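Local atomic coordinates of protein CT_858 (Chlamydia trachomatis, PDB entry 3DOR), a protein that is a secreted chlamydial protease, known as CPAF, that probably cleaves proteins as a serine-type endopeptidase and forms a dimer in its mature state. Residues 163-168 against 181-186; 262-267 against 275-280; 359-364 against 473-478. All blocks are in the same frame, centred on the assembly; numbering follows the deposited sequence.

Interaction 1: 163-168 against 181-186. With SO4 (sulfate ion), chain L.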
loop_
_atom_site.group_PDB
_atom_site.type_symbol
_atom_site.label_atom_id
_atom_site.label_comp_id
_atom_site.label_asym_id
_atom_site.label_seq_id
_atom_site.Cartn_x
_atom_site.Cartn_y
_atom_site.Cartn_z
ATOM N N SER B 163 23.896 24.166 -6.102
ATOM C CA SER B 163 24.767 24.116 -4.936
ATOM C C SER B 163 25.724 25.285 -5.016
ATOM O O SER B 163 25.774 25.987 -6.022
ATOM C CB SER B 163 25.572 22.819 -4.911
ATOM O OG SER B 163 26.477 22.773 -6.005
ATOM N N GLY B 164 26.491 25.485 -3.953
ATOM C CA GLY B 164 27.438 26.576 -3.934
ATOM C C GLY B 164 26.790 27.874 -3.509
ATOM O O GLY B 164 25.644 27.896 -3.049
ATOM N N ARG B 165 27.521 28.969 -3.672
ATOM C CA ARG B 165 27.005 30.266 -3.283
ATOM C C ARG B 165 26.195 30.905 -4.390
ATOM O O ARG B 165 26.409 30.636 -5.570
ATOM C CB ARG B 165 28.155 31.185 -2.873
ATOM C CG ARG B 165 28.851 30.742 -1.599
ATOM C CD ARG B 165 30.062 31.606 -1.304
ATOM N NE ARG B 165 31.095 31.448 -2.324
ATOM C CZ ARG B 165 32.198 32.189 -2.388
ATOM N NH1 ARG B 165 32.409 33.144 -1.490
ATOM N NH2 ARG B 165 33.087 31.970 -3.347
ATOM N N THR B 166 25.250 31.747 -3.988
ATOM C CA THR B 166 24.396 32.459 -4.919
ATOM C C THR B 166 24.127 33.823 -4.294
ATOM O O THR B 166 24.096 33.956 -3.073
ATOM C CB THR B 166 23.064 31.693 -5.159
ATOM O OG1 THR B 166 22.317 32.346 -6.190
ATOM C CG2 THR B 166 22.233 31.630 -3.879
ATOM N N THR B 167 23.940 34.842 -5.120
ATOM C CA THR B 167 23.710 36.173 -4.589
ATOM C C THR B 167 22.259 36.609 -4.669
ATOM O O THR B 167 21.617 36.498 -5.710
ATOM C CB THR B 167 24.580 37.209 -5.316
ATOM O OG1 THR B 167 25.958 36.871 -5.131
ATOM C CG2 THR B 167 24.334 38.603 -4.765
ATOM N N LEU B 168 21.752 37.114 -3.552
ATOM C CA LEU B 168 20.380 37.584 -3.489
ATOM C C LEU B 168 20.406 39.105 -3.454
ATOM O O LEU B 168 20.985 39.694 -2.542
ATOM C CB LEU B 168 19.698 37.058 -2.224
ATOM C CG LEU B 168 19.727 35.546 -1.984
ATOM C CD1 LEU B 168 19.026 35.233 -0.672
ATOM C CD2 LEU B 168 19.051 34.824 -3.132
ATOM N N ARG B 181 25.375 37.557 -0.449
ATOM C CA ARG B 181 25.913 36.308 -0.947
ATOM C C ARG B 181 25.543 35.245 0.077
ATOM O O ARG B 181 25.864 35.354 1.264
ATOM C CB ARG B 181 27.435 36.415 -1.106
ATOM C CG ARG B 181 28.077 35.314 -1.955
ATOM C CD ARG B 181 27.513 35.284 -3.376
ATOM N NE ARG B 181 28.257 34.384 -4.258
ATOM C CZ ARG B 181 27.884 34.059 -5.495
ATOM N NH1 ARG B 181 26.768 34.554 -6.014
ATOM N NH2 ARG B 181 28.628 33.231 -6.218
ATOM N N VAL B 182 24.844 34.222 -0.396
ATOM C CA VAL B 182 24.400 33.136 0.456
ATOM C C VAL B 182 24.834 31.777 -0.103
ATOM O O VAL B 182 25.104 31.646 -1.298
ATOM C CB VAL B 182 22.859 33.208 0.610
ATOM C CG1 VAL B 182 22.272 31.833 0.774
ATOM C CG2 VAL B 182 22.511 34.073 1.812
ATOM N N LYS B 183 24.909 30.768 0.761
ATOM C CA LYS B 183 25.308 29.437 0.315
ATOM C C LYS B 183 24.219 28.380 0.485
ATOM O O LYS B 183 23.688 28.191 1.581
ATOM C CB LYS B 183 26.559 28.967 1.061
ATOM C CG LYS B 183 27.025 27.600 0.597
ATOM C CD LYS B 183 28.182 27.060 1.420
ATOM C CE LYS B 183 28.696 25.753 0.817
ATOM N NZ LYS B 183 29.714 25.081 1.672
ATOM N N TRP B 184 23.896 27.688 -0.604
ATOM C CA TRP B 184 22.895 26.634 -0.553
ATOM C C TRP B 184 23.277 25.572 0.466
ATOM O O TRP B 184 24.450 25.201 0.595
ATOM C CB TRP B 184 22.754 25.926 -1.904
ATOM C CG TRP B 184 21.987 26.658 -2.959
ATOM C CD1 TRP B 184 22.501 27.314 -4.035
ATOM C CD2 TRP B 184 20.561 26.778 -3.058
ATOM N NE1 TRP B 184 21.488 27.833 -4.801
ATOM C CE2 TRP B 184 20.285 27.518 -4.225
ATOM C CE3 TRP B 184 19.490 26.324 -2.275
ATOM C CZ2 TRP B 184 18.982 27.824 -4.632
ATOM C CZ3 TRP B 184 18.193 26.622 -2.679
ATOM C CH2 TRP B 184 17.951 27.366 -3.849
ATOM N N ARG B 185 22.280 25.086 1.191
ATOM C CA ARG B 185 22.491 24.012 2.146
ATOM C C ARG B 185 22.279 22.799 1.242
ATOM O O ARG B 185 21.149 22.498 0.851
ATOM C CB ARG B 185 21.441 24.071 3.252
ATOM C CG ARG B 185 22.036 24.323 4.624
ATOM C CD ARG B 185 21.694 25.689 5.197
ATOM N NE ARG B 185 20.848 25.540 6.376
ATOM C CZ ARG B 185 20.591 26.504 7.256
ATOM N NH1 ARG B 185 21.117 27.709 7.104
ATOM N NH2 ARG B 185 19.790 26.264 8.284
ATOM N N TYR B 186 23.371 22.120 0.903
ATOM C CA TYR B 186 23.338 20.992 -0.019
ATOM C C TYR B 186 23.508 19.597 0.575
ATOM O O TYR B 186 24.314 19.370 1.476
ATOM C CB TYR B 186 24.408 21.222 -1.095
ATOM C CG TYR B 186 24.459 20.198 -2.209
ATOM C CD1 TYR B 186 23.479 20.161 -3.194
ATOM C CD2 TYR B 186 25.506 19.280 -2.290
ATOM C CE1 TYR B 186 23.538 19.238 -4.238
ATOM C CE2 TYR B 186 25.578 18.350 -3.328
ATOM C CZ TYR B 186 24.590 18.334 -4.301
ATOM O OH TYR B 186 24.651 17.418 -5.334
HETATM S S SO4 L . 24.866 28.856 6.601
HETATM O O1 SO4 L . 25.568 30.077 7.181
HETATM O O2 SO4 L . 25.260 27.639 7.405
HETATM O O3 SO4 L . 23.358 29.003 6.666
HETATM O O4 SO4 L . 25.291 28.757 5.144
#
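Thr166 and Val182 face each other as the antiparallel hydrogen-bonded pair of this contact, and each backbone group of the pair is answered by its opposite number. Thr166 N donates to Val182 O at 2.7 Å, and Val182 N returns a bond to Thr166 O at 2.8 Å with an N-H...O angle of 172°. Two residues on, at the open end of the hairpin, Trp184 N gives its hydrogen to Gly164 O over 3.0 Å, the donor lying 33° off the carbonyl plane. Gly164 itself has a positive phi, a turn of the backbone that suits a residue lacking CB. Strands 165-171 and 177-187 form a beta hairpin within the PDZ domain, and the non-hydrogen-bonded pairs Arg165-Lys183 and Thr167-Arg181 put their side chains on one face of it.

On that face the Arg181 chain, bent at chi2 (59°), swings back over the partner strand. Arg165 O and Thr166 N lie over one side of its guanidinium, while NH1 reaches Thr167 OG1, a bond whose exact geometry is doubtful because the hydroxyl is modelled too near Arg181 CD. Thr166 and Val182 occupy the other face. There the hydroxyl of Thr166 is taken up by Asp120, which also accepts from Thr167 N, and the methyl CG2 approaches Trp184 NE1 at 4.0 Å. At the open end, Ser163 CB sits over the face of the Tyr186 ring, 4.1 Å from its centroid, in a CH-pi contact. The sulfate beside Arg185 is held by one weak bond, from NH1 to O3.

Interaction 2: 262-267 against 275-280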
loop_
_atom_site.group_PDB
_atom_site.type_symbol
_atom_site.label_atom_id
_atom_site.label_comp_id
_atom_site.label_asym_id
_atom_site.label_seq_id
_atom_site.Cartn_x
_atom_site.Cartn_y
_atom_site.Cartn_z
ATOM N N LEU B 262 -1.687 34.386 10.684
ATOM C CA LEU B 262 -2.479 35.548 11.051
ATOM C C LEU B 262 -2.449 35.862 12.551
ATOM O O LEU B 262 -2.609 34.971 13.395
ATOM C CB LEU B 262 -3.927 35.345 10.610
ATOM C CG LEU B 262 -4.115 35.071 9.114
ATOM C CD1 LEU B 262 -5.562 34.727 8.842
ATOM C CD2 LEU B 262 -3.680 36.302 8.309
ATOM N N PRO B 263 -2.210 37.136 12.900
ATOM C CA PRO B 263 -2.177 37.530 14.315
ATOM C C PRO B 263 -3.605 37.570 14.871
ATOM O O PRO B 263 -4.567 37.569 14.100
ATOM C CB PRO B 263 -1.497 38.907 14.282
ATOM C CG PRO B 263 -1.765 39.410 12.897
ATOM C CD PRO B 263 -1.637 38.187 12.040
ATOM N N VAL B 264 -3.758 37.592 16.194
ATOM C CA VAL B 264 -5.098 37.611 16.781
ATOM C C VAL B 264 -5.870 38.819 16.284
ATOM O O VAL B 264 -5.298 39.888 16.083
ATOM C CB VAL B 264 -5.050 37.614 18.337
ATOM C CG1 VAL B 264 -4.294 36.400 18.825
ATOM C CG2 VAL B 264 -4.385 38.874 18.848
ATOM N N ILE B 265 -7.173 38.642 16.087
ATOM C CA ILE B 265 -8.025 39.705 15.576
ATOM C C ILE B 265 -8.416 40.757 16.616
ATOM O O ILE B 265 -8.899 41.835 16.269
ATOM C CB ILE B 265 -9.303 39.101 14.943
ATOM C CG1 ILE B 265 -10.123 38.368 16.017
ATOM C CG2 ILE B 265 -8.911 38.143 13.818
ATOM C CD1 ILE B 265 -11.395 37.719 15.509
ATOM N N GLY B 266 -8.201 40.448 17.887
ATOM C CA GLY B 266 -8.542 41.393 18.931
ATOM C C GLY B 266 -8.207 40.829 20.294
ATOM O O GLY B 266 -7.650 39.733 20.381
ATOM N N PRO B 267 -8.519 41.558 21.380
ATOM C CA PRO B 267 -8.221 41.054 22.721
ATOM C C PRO B 267 -8.946 39.739 22.974
ATOM O O PRO B 267 -10.167 39.649 22.853
ATOM C CB PRO B 267 -8.692 42.191 23.636
ATOM C CG PRO B 267 -9.749 42.875 22.829
ATOM C CD PRO B 267 -9.142 42.889 21.449
ATOM N N LEU B 275 -5.399 20.685 20.127
ATOM C CA LEU B 275 -4.745 20.571 18.832
ATOM C C LEU B 275 -4.997 21.761 17.897
ATOM O O LEU B 275 -4.100 22.187 17.171
ATOM C CB LEU B 275 -5.220 19.280 18.156
ATOM C CG LEU B 275 -4.236 18.141 17.870
ATOM C CD1 LEU B 275 -3.271 17.927 19.030
ATOM C CD2 LEU B 275 -5.037 16.878 17.594
ATOM N N PHE B 276 -6.218 22.284 17.911
ATOM C CA PHE B 276 -6.593 23.403 17.048
ATOM C C PHE B 276 -6.302 24.777 17.637
ATOM O O PHE B 276 -6.410 24.986 18.845
ATOM C CB PHE B 276 -8.104 23.399 16.744
ATOM C CG PHE B 276 -8.582 22.226 15.944
ATOM C CD1 PHE B 276 -8.989 21.057 16.572
ATOM C CD2 PHE B 276 -8.670 22.310 14.558
ATOM C CE1 PHE B 276 -9.487 19.974 15.822
ATOM C CE2 PHE B 276 -9.164 21.239 13.800
ATOM C CZ PHE B 276 -9.573 20.070 14.432
ATOM N N ARG B 277 -5.953 25.724 16.778
ATOM C CA ARG B 277 -5.771 27.087 17.247
ATOM C C ARG B 277 -7.202 27.640 17.197
ATOM O O ARG B 277 -7.825 27.691 16.132
ATOM C CB ARG B 277 -4.878 27.911 16.311
ATOM C CG ARG B 277 -4.811 29.377 16.737
ATOM C CD ARG B 277 -3.845 30.219 15.915
ATOM N NE ARG B 277 -3.824 31.592 16.414
ATOM C CZ ARG B 277 -3.334 32.630 15.748
ATOM N NH1 ARG B 277 -2.811 32.466 14.542
ATOM N NH2 ARG B 277 -3.383 33.839 16.281
ATOM N N ALA B 278 -7.730 28.036 18.345
ATOM C CA ALA B 278 -9.080 28.554 18.388
ATOM C C ALA B 278 -9.247 29.462 19.589
ATOM O O ALA B 278 -8.745 29.165 20.681
ATOM C CB ALA B 278 -10.074 27.397 18.457
ATOM N N TYR B 279 -9.952 30.567 19.392
ATOM C CA TYR B 279 -10.165 31.498 20.476
ATOM C C TYR B 279 -11.357 32.386 20.203
ATOM O O TYR B 279 -12.000 32.288 19.155
ATOM C CB TYR B 279 -8.900 32.350 20.690
ATOM C CG TYR B 279 -8.518 33.224 19.512
ATOM C CD1 TYR B 279 -9.091 34.480 19.340
ATOM C CD2 TYR B 279 -7.599 32.779 18.553
ATOM C CE1 TYR B 279 -8.770 35.279 18.246
ATOM C CE2 TYR B 279 -7.269 33.573 17.450
ATOM C CZ TYR B 279 -7.862 34.818 17.306
ATOM O OH TYR B 279 -7.568 35.604 16.216
ATOM N N ILE B 280 -11.661 33.237 21.170
ATOM C CA ILE B 280 -12.759 34.177 21.061
ATOM C C ILE B 280 -12.174 35.533 21.403
ATOM O O ILE B 280 -11.455 35.651 22.391
ATOM C CB ILE B 280 -13.879 33.866 22.071
ATOM C CG1 ILE B 280 -14.471 32.483 21.802
ATOM C CG2 ILE B 280 -14.966 34.912 21.972
ATOM C CD1 ILE B 280 -15.618 32.121 22.747
HETATM O O HOH W 1 -5.942 34.887 14.287
#
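Leu262 meets Arg277 through its carbonyl. Arg277 NH1 donates to Leu262 O at 2.8 Å, nearly in line with the C=O and close to the guanidinium plane, while NH2 adds a weak bond to the same oxygen at 3.2 Å. Extended from CG to NE, the arginine chain spans the gap between the backbones, and its NH1 also bonds to Asp259 O. Pro263 contributes its carbonyl to a water, 3.0 Å from Pro263 O, which lies in the plane of the Tyr279 ring at its edge and 2.6 Å from Tyr279 OH. Val264 lays CG1 at the guanidinium edge, 3.7 Å from Arg277 NH2, and its CB packs beside the phenol end of Tyr279. At Ile265 the backbone N donates to Tyr279 OH over 3.1 Å; its branch CG1 packs at the ring edge, 4.0 Å from Tyr279 CE1. Beyond it Gly266 O bonds to Ser281 OG, on strand 278-284. The phenol oxygen thus receives a backbone N-H and is linked by water to a second peptide group. Two long side chains here pin an irregular segment to strand 278-284, which sits in the mixed sheet between strands 268-271 and 290-297, antiparallel to both.

Interaction 3: 359-364 against 473-478. With SO4 (sulfate ion), chain Q.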
loop_
_atom_site.group_PDB
_atom_site.type_symbol
_atom_site.label_atom_id
_atom_site.label_comp_id
_atom_site.label_asym_id
_atom_site.label_seq_id
_atom_site.Cartn_x
_atom_site.Cartn_y
_atom_site.Cartn_z
ATOM N N ARG B 359 -28.804 22.972 8.751
ATOM C CA ARG B 359 -29.582 22.565 7.582
ATOM C C ARG B 359 -28.676 21.763 6.650
ATOM O O ARG B 359 -27.460 21.947 6.637
ATOM C CB ARG B 359 -30.137 23.798 6.841
ATOM C CG ARG B 359 -29.071 24.781 6.323
ATOM C CD ARG B 359 -29.707 26.079 5.808
ATOM N NE ARG B 359 -28.719 27.090 5.432
ATOM C CZ ARG B 359 -28.123 27.158 4.247
ATOM N NH1 ARG B 359 -28.411 26.272 3.304
ATOM N NH2 ARG B 359 -27.238 28.113 4.002
ATOM N N PRO B 360 -29.255 20.851 5.860
ATOM C CA PRO B 360 -28.420 20.060 4.952
ATOM C C PRO B 360 -27.704 20.926 3.914
ATOM O O PRO B 360 -28.207 21.975 3.507
ATOM C CB PRO B 360 -29.417 19.088 4.325
ATOM C CG PRO B 360 -30.700 19.873 4.333
ATOM C CD PRO B 360 -30.683 20.516 5.700
ATOM N N LEU B 361 -26.523 20.479 3.501
ATOM C CA LEU B 361 -25.730 21.199 2.511
ATOM C C LEU B 361 -25.505 20.331 1.271
ATOM O O LEU B 361 -24.950 19.242 1.366
ATOM C CB LEU B 361 -24.374 21.595 3.111
ATOM C CG LEU B 361 -24.390 22.456 4.381
ATOM C CD1 LEU B 361 -22.971 22.644 4.898
ATOM C CD2 LEU B 361 -25.038 23.794 4.081
ATOM N N GLU B 362 -25.943 20.816 0.113
ATOM C CA GLU B 362 -25.766 20.087 -1.139
ATOM C C GLU B 362 -24.278 19.919 -1.409
ATOM O O GLU B 362 -23.503 20.839 -1.184
ATOM C CB GLU B 362 -26.404 20.856 -2.300
ATOM C CG GLU B 362 -27.799 20.396 -2.668
ATOM C CD GLU B 362 -27.811 18.985 -3.225
ATOM O OE1 GLU B 362 -27.063 18.728 -4.192
ATOM O OE2 GLU B 362 -28.566 18.137 -2.700
ATOM N N LEU B 363 -23.882 18.746 -1.891
ATOM C CA LEU B 363 -22.482 18.485 -2.182
ATOM C C LEU B 363 -22.225 18.355 -3.669
ATOM O O LEU B 363 -23.071 17.862 -4.411
ATOM C CB LEU B 363 -22.031 17.184 -1.508
ATOM C CG LEU B 363 -21.888 17.183 0.019
ATOM C CD1 LEU B 363 -21.892 15.754 0.563
ATOM C CD2 LEU B 363 -20.592 17.898 0.381
ATOM N N PRO B 364 -21.058 18.820 -4.131
ATOM C CA PRO B 364 -20.750 18.696 -5.554
ATOM C C PRO B 364 -20.482 17.205 -5.816
ATOM O O PRO B 364 -19.987 16.496 -4.934
ATOM C CB PRO B 364 -19.497 19.553 -5.713
ATOM C CG PRO B 364 -18.873 19.520 -4.355
ATOM C CD PRO B 364 -20.053 19.646 -3.442
ATOM N N PRO B 473 -14.720 25.538 1.188
ATOM C CA PRO B 473 -15.406 26.793 0.856
ATOM C C PRO B 473 -16.458 26.677 -0.248
ATOM O O PRO B 473 -17.464 27.387 -0.222
ATOM C CB PRO B 473 -14.257 27.726 0.474
ATOM C CG PRO B 473 -13.254 26.793 -0.119
ATOM C CD PRO B 473 -13.287 25.623 0.855
ATOM N N VAL B 474 -16.248 25.779 -1.204
ATOM C CA VAL B 474 -17.215 25.645 -2.288
ATOM C C VAL B 474 -18.575 25.165 -1.773
ATOM O O VAL B 474 -19.621 25.650 -2.217
ATOM C CB VAL B 474 -16.685 24.708 -3.438
ATOM C CG1 VAL B 474 -17.022 23.239 -3.175
ATOM C CG2 VAL B 474 -17.269 25.165 -4.763
ATOM N N VAL B 475 -18.565 24.241 -0.817
ATOM C CA VAL B 475 -19.809 23.729 -0.242
ATOM C C VAL B 475 -20.521 24.839 0.526
ATOM O O VAL B 475 -21.731 25.031 0.390
ATOM C CB VAL B 475 -19.547 22.546 0.731
ATOM C CG1 VAL B 475 -20.845 22.155 1.436
ATOM C CG2 VAL B 475 -18.997 21.338 -0.041
ATOM N N LEU B 476 -19.765 25.570 1.335
ATOM C CA LEU B 476 -20.324 26.667 2.121
ATOM C C LEU B 476 -20.779 27.838 1.240
ATOM O O LEU B 476 -21.756 28.533 1.563
ATOM C CB LEU B 476 -19.292 27.144 3.152
ATOM C CG LEU B 476 -18.924 26.081 4.208
ATOM C CD1 LEU B 476 -17.845 26.585 5.185
ATOM C CD2 LEU B 476 -20.188 25.704 4.955
ATOM N N LYS B 477 -20.070 28.064 0.137
ATOM C CA LYS B 477 -20.425 29.154 -0.769
ATOM C C LYS B 477 -21.661 28.803 -1.590
ATOM O O LYS B 477 -22.627 29.563 -1.607
ATOM C CB LYS B 477 -19.266 29.469 -1.716
ATOM C CG LYS B 477 -19.457 30.744 -2.547
ATOM C CD LYS B 477 -18.147 31.118 -3.247
ATOM C CE LYS B 477 -18.156 32.558 -3.766
ATOM N NZ LYS B 477 -19.165 32.798 -4.842
ATOM N N ASP B 478 -21.635 27.647 -2.252
ATOM C CA ASP B 478 -22.754 27.229 -3.096
ATOM C C ASP B 478 -24.060 26.938 -2.349
ATOM O O ASP B 478 -25.121 26.865 -2.961
ATOM C CB ASP B 478 -22.337 26.026 -3.967
ATOM C CG ASP B 478 -21.274 26.397 -5.002
ATOM O OD1 ASP B 478 -20.898 27.586 -5.072
ATOM O OD2 ASP B 478 -20.809 25.515 -5.754
HETATM S S SO4 Q . -27.819 30.191 7.087
HETATM O O1 SO4 Q . -27.262 30.897 8.308
HETATM O O2 SO4 Q . -28.164 28.771 7.473
HETATM O O3 SO4 Q . -29.083 30.869 6.587
HETATM O O4 SO4 Q . -26.755 30.271 6.011
#
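Val475 meets Leu361, Leu363 and Pro364 with its two methyl groups; this apolar packing carries the direct contact, and no hydrogen bond joins the two segments. With CG1 anti to the backbone N (chi1 173°), the valine spreads its branches along the strand. CG1 lies 3.9 Å from Leu361 CB and also approaches Glu362 O, while CG2 comes to 3.8 Å from Leu363 CD2 and 3.9 Å from Pro364 CD. On one flank Leu361 CD1 reaches across to Leu476 CD2 at 4.1 Å; on the other, the ring atom Pro364 CG approaches Val474 CG1 at 4.3 Å. Helix 468-478 thereby packs its last turns against the start of strand 361-368, within the S41 peptidase region, whose family belongs to the ClpP/crotonase clan. Leu476 also touches strand 457-461 of the mixed sheet, so the helix touches both that sheet and the antiparallel sheet of strand 361-368.

Polar links run beside the apolar patch, through the residue that follows the helix segment. Asn479 accepts a hydrogen bond from Glu362 N with its side-chain oxygen and donates to Val475 O with its ND2, and its carbonyl takes one from Arg359 NH2.

Among the charged groups, a sulfate, probably from the crystallisation liquor, is gripped at the edge of the Arg359 guanidinium by two nearly straight bonds: NE to O2 at 2.7 Å, with an N-H...O angle of 170°, and NH2 to O4 at 3.0 Å. Leu361 CD2 lies 4.2 Å above one face of the same group, offset toward its rim.

Overall arrangement
Followed from the N terminus, the three contacts come in series: each closes before the next opens, and none nest or cross. Interaction 1 joins the two arms of a hairpin in the PDZ region, with 12 residues between its segments. Interaction 2 closes a seven-residue connection that includes strand 268-271, tying the irregular segment that leads into that strand to the next strand of the mixed sheet. Interaction 3 spans 108 residues, 46 of them helical, and brings a strand of one sheet to a helix leaning on another. Interactions 2 and 3 lie about 25 Å apart between centres, whereas interactions 1 and 3 are about 47 Å apart, on opposite sides of the chain's centre.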